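Local coordinates for protein probable histone-lysine N-methyltransferase, H3 lysine-9 specific SUVH9 (Arabidopsis thaliana, PDB 4NJ5) that acts in gene silencing without methyltransferase activity of its own, and may bind methylated DNA to recruit RNA polymerase V to chromatin, at residues P242-I255 / V264-L277. Residues are numbered along the deposited sequence; the frame is centred on the assembly and turned at random.
Sequences PLSVRPRGYINFDI and VYLFNDIDSDQEPL
Tyr-250 and Phe-267 pair across an antiparallel beta hairpin; its strand 250-252 is at the edge of a four-stranded mixed sheet, and 264-267 pairs on its far side with strand 363-367. A beta bulge shifts the register by one residue between Tyr-250 and Asn-252. Backbone hydrogen bonds run from Asn-268 N to Gly-249 O (2.9 Å) and from Leu-266 N to Asn-252 O (2.9 Å), with a weak one from Ile-251 N to Leu-266 O between them.

Tyr-250, Phe-253, Tyr-265 and Phe-267 form an aromatic cluster. The edge of Phe-267 meets the face of Tyr-250, CD1 lying over the ring centre, and Phe-253 turns its edge to the face of Tyr-265 with the planes at 71°. Phe-267, its chi1 near trans at -176°, carries its ring under the extended Arg-246, whose guanidinium lies flat on it in a cation-pi stack, Arg-246 CZ 3.7 Å from the centroid of the Phe-267 ring. In its own plane, that guanidinium sends NH1 to Tyr-250 OH (2.8 Å); NH1 also forms a salt bridge to Glu-364 OE2, and Tyr-250 OH a hydrogen bond with Glu-364 OE1. Cutting Arg-246 back to an alanine is likely to uncover this face of Phe-267 and leave Tyr-250 OH and Glu-364 without their guanidinium partner.

Leu-266, on the face opposite Tyr-250 and Phe-267, meets two isoleucines: Ile-255 CG2 sits 3.6 Å from both Leu-266 CB and Leu-277 CD1, while Ile-251 CD1 packs against Leu-266 CD2. Toward the hairpin loop, Asp-254 OD2 takes Gly-258 N, and Val-264 N hydrogen-bonds to Asp-254 OD1 from above the carboxylate plane at 3.0 Å.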
loop_
_atom_site.group_PDB
_atom_site.type_symbol
_atom_site.label_atom_id
_atom_site.label_comp_id
_atom_site.label_asym_id
_atom_site.label_seq_id
_atom_site.Cartn_x
_atom_site.Cartn_y
_atom_site.Cartn_z
ATOM N N PRO A 242 7.906 21.075 4.631
ATOM C CA PRO A 242 6.461 21.261 4.443
ATOM C C PRO A 242 6.019 22.701 4.186
ATOM O O PRO A 242 5.079 22.916 3.418
ATOM C CB PRO A 242 5.864 20.746 5.762
ATOM C CG PRO A 242 6.986 20.753 6.736
ATOM C CD PRO A 242 8.212 20.468 5.939
ATOM N N LEU A 243 6.676 23.671 4.811
ATOM C CA LEU A 243 6.276 25.064 4.650
ATOM C C LEU A 243 6.543 25.597 3.243
ATOM O O LEU A 243 5.943 26.587 2.828
ATOM C CB LEU A 243 6.953 25.953 5.693
ATOM C CG LEU A 243 6.174 26.241 6.980
ATOM C CD1 LEU A 243 5.938 24.989 7.814
ATOM C CD2 LEU A 243 6.916 27.284 7.789
ATOM N N SER A 244 7.435 24.940 2.506
ATOM C CA SER A 244 7.756 25.383 1.156
ATOM C C SER A 244 6.578 25.179 0.207
ATOM O O SER A 244 6.414 25.927 -0.755
ATOM C CB SER A 244 8.993 24.660 0.621
ATOM O OG SER A 244 8.698 23.307 0.320
ATOM N N VAL A 245 5.759 24.166 0.473
ATOM C CA VAL A 245 4.592 23.913 -0.364
ATOM C C VAL A 245 3.289 24.226 0.363
ATOM O O VAL A 245 2.257 24.440 -0.272
ATOM C CB VAL A 245 4.557 22.464 -0.894
ATOM C CG1 VAL A 245 5.769 22.192 -1.779
ATOM C CG2 VAL A 245 4.485 21.470 0.256
ATOM N N ARG A 246 3.339 24.258 1.691
ATOM C CA ARG A 246 2.174 24.612 2.492
ATOM C C ARG A 246 2.524 25.676 3.527
ATOM O O ARG A 246 2.658 25.371 4.711
ATOM C CB ARG A 246 1.600 23.374 3.186
ATOM C CG ARG A 246 0.663 22.538 2.319
ATOM C CD ARG A 246 0.361 21.209 2.986
ATOM N NE ARG A 246 -0.789 20.526 2.403
ATOM C CZ ARG A 246 -1.333 19.422 2.908
ATOM N NH1 ARG A 246 -0.832 18.877 4.009
ATOM N NH2 ARG A 246 -2.379 18.862 2.317
ATOM N N PRO A 247 2.669 26.934 3.082
ATOM C CA PRO A 247 3.074 28.015 3.988
ATOM C C PRO A 247 2.016 28.316 5.050
ATOM O O PRO A 247 2.338 28.926 6.071
ATOM C CB PRO A 247 3.271 29.211 3.046
ATOM C CG PRO A 247 2.442 28.900 1.848
ATOM C CD PRO A 247 2.467 27.406 1.701
ATOM N N ARG A 248 0.778 27.885 4.816
ATOM C CA ARG A 248 -0.293 28.021 5.802
ATOM C C ARG A 248 -0.958 26.672 6.030
ATOM O O ARG A 248 -0.909 25.799 5.160
ATOM C CB ARG A 248 -1.354 29.007 5.313
ATOM C CG ARG A 248 -0.846 30.381 4.927
ATOM C CD ARG A 248 -1.727 30.986 3.842
ATOM N NE ARG A 248 -1.523 32.424 3.679
ATOM C CZ ARG A 248 -0.462 32.980 3.099
ATOM N NH1 ARG A 248 0.526 32.224 2.630
ATOM N NH2 ARG A 248 -0.384 34.300 3.000
ATOM N N GLY A 249 -1.591 26.510 7.192
ATOM C CA GLY A 249 -2.384 25.326 7.472
ATOM C C GLY A 249 -1.894 24.497 8.643
ATOM O O GLY A 249 -2.688 23.964 9.419
ATOM N N TYR A 250 -0.579 24.380 8.771
ATOM C CA TYR A 250 -0.006 23.541 9.816
ATOM C C TYR A 250 -0.087 24.184 11.198
ATOM O O TYR A 250 0.709 25.057 11.552
ATOM C CB TYR A 250 1.423 23.119 9.467
ATOM C CG TYR A 250 1.467 22.035 8.415
ATOM C CD1 TYR A 250 1.041 20.746 8.705
ATOM C CD2 TYR A 250 1.927 22.299 7.134
ATOM C CE1 TYR A 250 1.076 19.749 7.748
ATOM C CE2 TYR A 250 1.965 21.308 6.171
ATOM C CZ TYR A 250 1.538 20.035 6.484
ATOM O OH TYR A 250 1.571 19.046 5.528
ATOM N N ILE A 251 -1.077 23.740 11.963
ATOM C CA ILE A 251 -1.297 24.212 13.320
ATOM C C ILE A 251 -0.190 23.709 14.226
ATOM O O ILE A 251 0.375 24.463 15.014
ATOM C CB ILE A 251 -2.632 23.677 13.865
ATOM C CG1 ILE A 251 -3.786 24.094 12.952
ATOM C CG2 ILE A 251 -2.854 24.147 15.293
ATOM C CD1 ILE A 251 -4.996 23.200 13.069
ATOM N N ASN A 252 0.114 22.422 14.095
ATOM C CA ASN A 252 1.091 21.761 14.946
ATOM C C ASN A 252 1.688 20.562 14.213
ATOM O O ASN A 252 0.969 19.826 13.533
ATOM C CB ASN A 252 0.418 21.308 16.242
ATOM C CG ASN A 252 1.412 20.963 17.327
ATOM O OD1 ASN A 252 2.059 19.916 17.282
ATOM N ND2 ASN A 252 1.531 21.840 18.320
ATOM N N PHE A 253 2.997 20.363 14.344
ATOM C CA PHE A 253 3.667 19.292 13.607
ATOM C C PHE A 253 3.800 17.986 14.390
ATOM O O PHE A 253 4.330 17.000 13.877
ATOM C CB PHE A 253 5.030 19.752 13.082
ATOM C CG PHE A 253 4.953 20.497 11.782
ATOM C CD1 PHE A 253 4.477 19.870 10.641
ATOM C CD2 PHE A 253 5.358 21.820 11.697
ATOM C CE1 PHE A 253 4.402 20.549 9.440
ATOM C CE2 PHE A 253 5.287 22.505 10.500
ATOM C CZ PHE A 253 4.808 21.869 9.370
ATOM N N ASP A 254 3.309 17.983 15.625
ATOM C CA ASP A 254 3.297 16.774 16.442
ATOM C C ASP A 254 2.284 16.885 17.581
ATOM O O ASP A 254 2.605 17.420 18.644
ATOM C CB ASP A 254 4.695 16.488 17.004
ATOM C CG ASP A 254 4.788 15.131 17.670
ATOM O OD1 ASP A 254 3.898 14.293 17.415
ATOM O OD2 ASP A 254 5.747 14.899 18.438
ATOM N N ILE A 255 1.063 16.397 17.356
ATOM C CA ILE A 255 0.022 16.400 18.384
ATOM C C ILE A 255 0.250 15.220 19.302
ATOM O O ILE A 255 -0.172 15.225 20.455
ATOM C CB ILE A 255 -1.388 16.303 17.785
ATOM C CG1 ILE A 255 -1.561 14.975 17.048
ATOM C CG2 ILE A 255 -1.653 17.471 16.875
ATOM C CD1 ILE A 255 -2.999 14.698 16.641
ATOM N N VAL A 264 3.247 13.526 14.586
ATOM C CA VAL A 264 1.926 13.413 13.976
ATOM C C VAL A 264 1.422 14.786 13.559
ATOM O O VAL A 264 1.109 15.622 14.404
ATOM C CB VAL A 264 0.901 12.765 14.925
ATOM C CG1 VAL A 264 -0.444 12.613 14.222
ATOM C CG2 VAL A 264 1.404 11.415 15.407
ATOM N N TYR A 265 1.343 15.014 12.254
ATOM C CA TYR A 265 0.989 16.330 11.733
ATOM C C TYR A 265 -0.467 16.689 11.992
ATOM O O TYR A 265 -1.336 15.819 12.029
ATOM C CB TYR A 265 1.235 16.406 10.227
ATOM C CG TYR A 265 2.682 16.476 9.796
ATOM C CD1 TYR A 265 3.722 16.253 10.692
ATOM C CD2 TYR A 265 3.004 16.775 8.482
ATOM C CE1 TYR A 265 5.043 16.322 10.279
ATOM C CE2 TYR A 265 4.309 16.848 8.063
ATOM C CZ TYR A 265 5.327 16.620 8.958
ATOM O OH TYR A 265 6.627 16.696 8.520
ATOM N N LEU A 266 -0.726 17.981 12.157
ATOM C CA LEU A 266 -2.088 18.489 12.249
ATOM C C LEU A 266 -2.256 19.640 11.267
ATOM O O LEU A 266 -1.629 20.687 11.415
ATOM C CB LEU A 266 -2.400 18.960 13.667
ATOM C CG LEU A 266 -3.798 19.561 13.814
ATOM C CD1 LEU A 266 -4.852 18.499 13.548
ATOM C CD2 LEU A 266 -3.990 20.189 15.183
ATOM N N PHE A 267 -3.108 19.442 10.269
ATOM C CA PHE A 267 -3.234 20.391 9.172
ATOM C C PHE A 267 -4.668 20.868 8.998
ATOM O O PHE A 267 -5.605 20.080 9.085
ATOM C CB PHE A 267 -2.742 19.750 7.876
ATOM C CG PHE A 267 -2.736 20.683 6.706
ATOM C CD1 PHE A 267 -1.732 21.626 6.565
ATOM C CD2 PHE A 267 -3.728 20.612 5.739
ATOM C CE1 PHE A 267 -1.719 22.488 5.485
ATOM C CE2 PHE A 267 -3.720 21.469 4.656
ATOM C CZ PHE A 267 -2.714 22.409 4.530
ATOM N N ASN A 268 -4.833 22.161 8.747
ATOM C CA ASN A 268 -6.157 22.741 8.555
ATOM C C ASN A 268 -6.097 23.968 7.653
ATOM O O ASN A 268 -5.761 25.065 8.100
ATOM C CB ASN A 268 -6.788 23.088 9.908
ATOM C CG ASN A 268 -8.182 23.687 9.779
ATOM O OD1 ASN A 268 -8.774 23.701 8.700
ATOM N ND2 ASN A 268 -8.715 24.181 10.893
ATOM N N ASP A 269 -6.423 23.768 6.378
ATOM C CA ASP A 269 -6.424 24.850 5.397
ATOM C C ASP A 269 -7.846 25.284 5.065
ATOM O O ASP A 269 -8.087 25.914 4.038
ATOM C CB ASP A 269 -5.692 24.423 4.120
ATOM C CG ASP A 269 -6.401 23.297 3.382
ATOM O OD1 ASP A 269 -7.266 22.625 3.985
ATOM O OD2 ASP A 269 -6.081 23.072 2.197
ATOM N N ILE A 270 -8.782 24.939 5.946
ATOM C CA ILE A 270 -10.199 25.219 5.729
ATOM C C ILE A 270 -10.735 26.290 6.689
ATOM O O ILE A 270 -11.316 27.281 6.250
ATOM C CB ILE A 270 -11.038 23.924 5.832
ATOM C CG1 ILE A 270 -10.779 23.023 4.615
ATOM C CG2 ILE A 270 -12.521 24.247 5.967
ATOM C CD1 ILE A 270 -11.383 21.636 4.735
ATOM N N ASP A 271 -10.541 26.087 7.992
ATOM C CA ASP A 271 -10.959 27.073 8.993
ATOM C C ASP A 271 -10.008 27.161 10.187
ATOM O O ASP A 271 -8.837 26.802 10.087
ATOM C CB ASP A 271 -12.396 26.810 9.470
ATOM C CG ASP A 271 -12.576 25.420 10.062
ATOM O OD1 ASP A 271 -11.570 24.783 10.447
ATOM O OD2 ASP A 271 -13.733 24.963 10.151
ATOM N N SER A 272 -10.537 27.618 11.318
ATOM C CA SER A 272 -9.733 27.854 12.515
ATOM C C SER A 272 -9.892 26.787 13.601
ATOM O O SER A 272 -9.356 26.930 14.699
ATOM C CB SER A 272 -10.041 29.235 13.087
ATOM O OG SER A 272 -9.790 30.241 12.127
ATOM N N ASP A 273 -10.627 25.724 13.296
ATOM C CA ASP A 273 -10.858 24.668 14.274
ATOM C C ASP A 273 -9.568 23.923 14.604
ATOM O O ASP A 273 -8.806 23.549 13.713
ATOM C CB ASP A 273 -11.902 23.672 13.769
ATOM C CG ASP A 273 -12.438 22.788 14.877
ATOM O OD1 ASP A 273 -12.950 23.336 15.877
ATOM O OD2 ASP A 273 -12.341 21.548 14.760
ATOM N N GLN A 274 -9.330 23.707 15.892
ATOM C CA GLN A 274 -8.132 23.015 16.339
ATOM C C GLN A 274 -8.450 21.975 17.402
ATOM O O GLN A 274 -7.670 21.786 18.328
ATOM C CB GLN A 274 -7.117 24.022 16.891
ATOM C CG GLN A 274 -6.681 25.117 15.928
ATOM C CD GLN A 274 -5.639 26.036 16.536
ATOM O OE1 GLN A 274 -5.266 25.879 17.699
ATOM N NE2 GLN A 274 -5.161 26.996 15.752
ATOM N N GLU A 275 -9.598 21.313 17.263
ATOM C CA GLU A 275 -10.055 20.304 18.231
ATOM C C GLU A 275 -9.053 19.205 18.648
ATOM O O GLU A 275 -8.950 18.905 19.835
ATOM C CB GLU A 275 -11.378 19.662 17.783
ATOM C CG GLU A 275 -11.798 18.461 18.634
ATOM C CD GLU A 275 -13.195 17.948 18.315
ATOM O OE1 GLU A 275 -14.177 18.577 18.767
ATOM O OE2 GLU A 275 -13.311 16.907 17.629
ATOM N N PRO A 276 -8.323 18.597 17.687
ATOM C CA PRO A 276 -7.420 17.508 18.083
ATOM C C PRO A 276 -6.394 17.888 19.153
ATOM O O PRO A 276 -5.975 17.021 19.921
ATOM C CB PRO A 276 -6.709 17.151 16.772
ATOM C CG PRO A 276 -7.688 17.498 15.721
ATOM C CD PRO A 276 -8.372 18.743 16.218
ATOM N N LEU A 277 -6.008 19.159 19.203
ATOM C CA LEU A 277 -5.077 19.652 20.217
ATOM C C LEU A 277 -5.627 19.471 21.633
ATOM O O LEU A 277 -4.884 19.203 22.574
ATOM C CB LEU A 277 -4.778 21.131 19.968
ATOM C CG LEU A 277 -3.397 21.534 19.444
ATOM C CD1 LEU A 277 -2.786 20.446 18.585
ATOM C CD2 LEU A 277 -3.486 22.834 18.662
#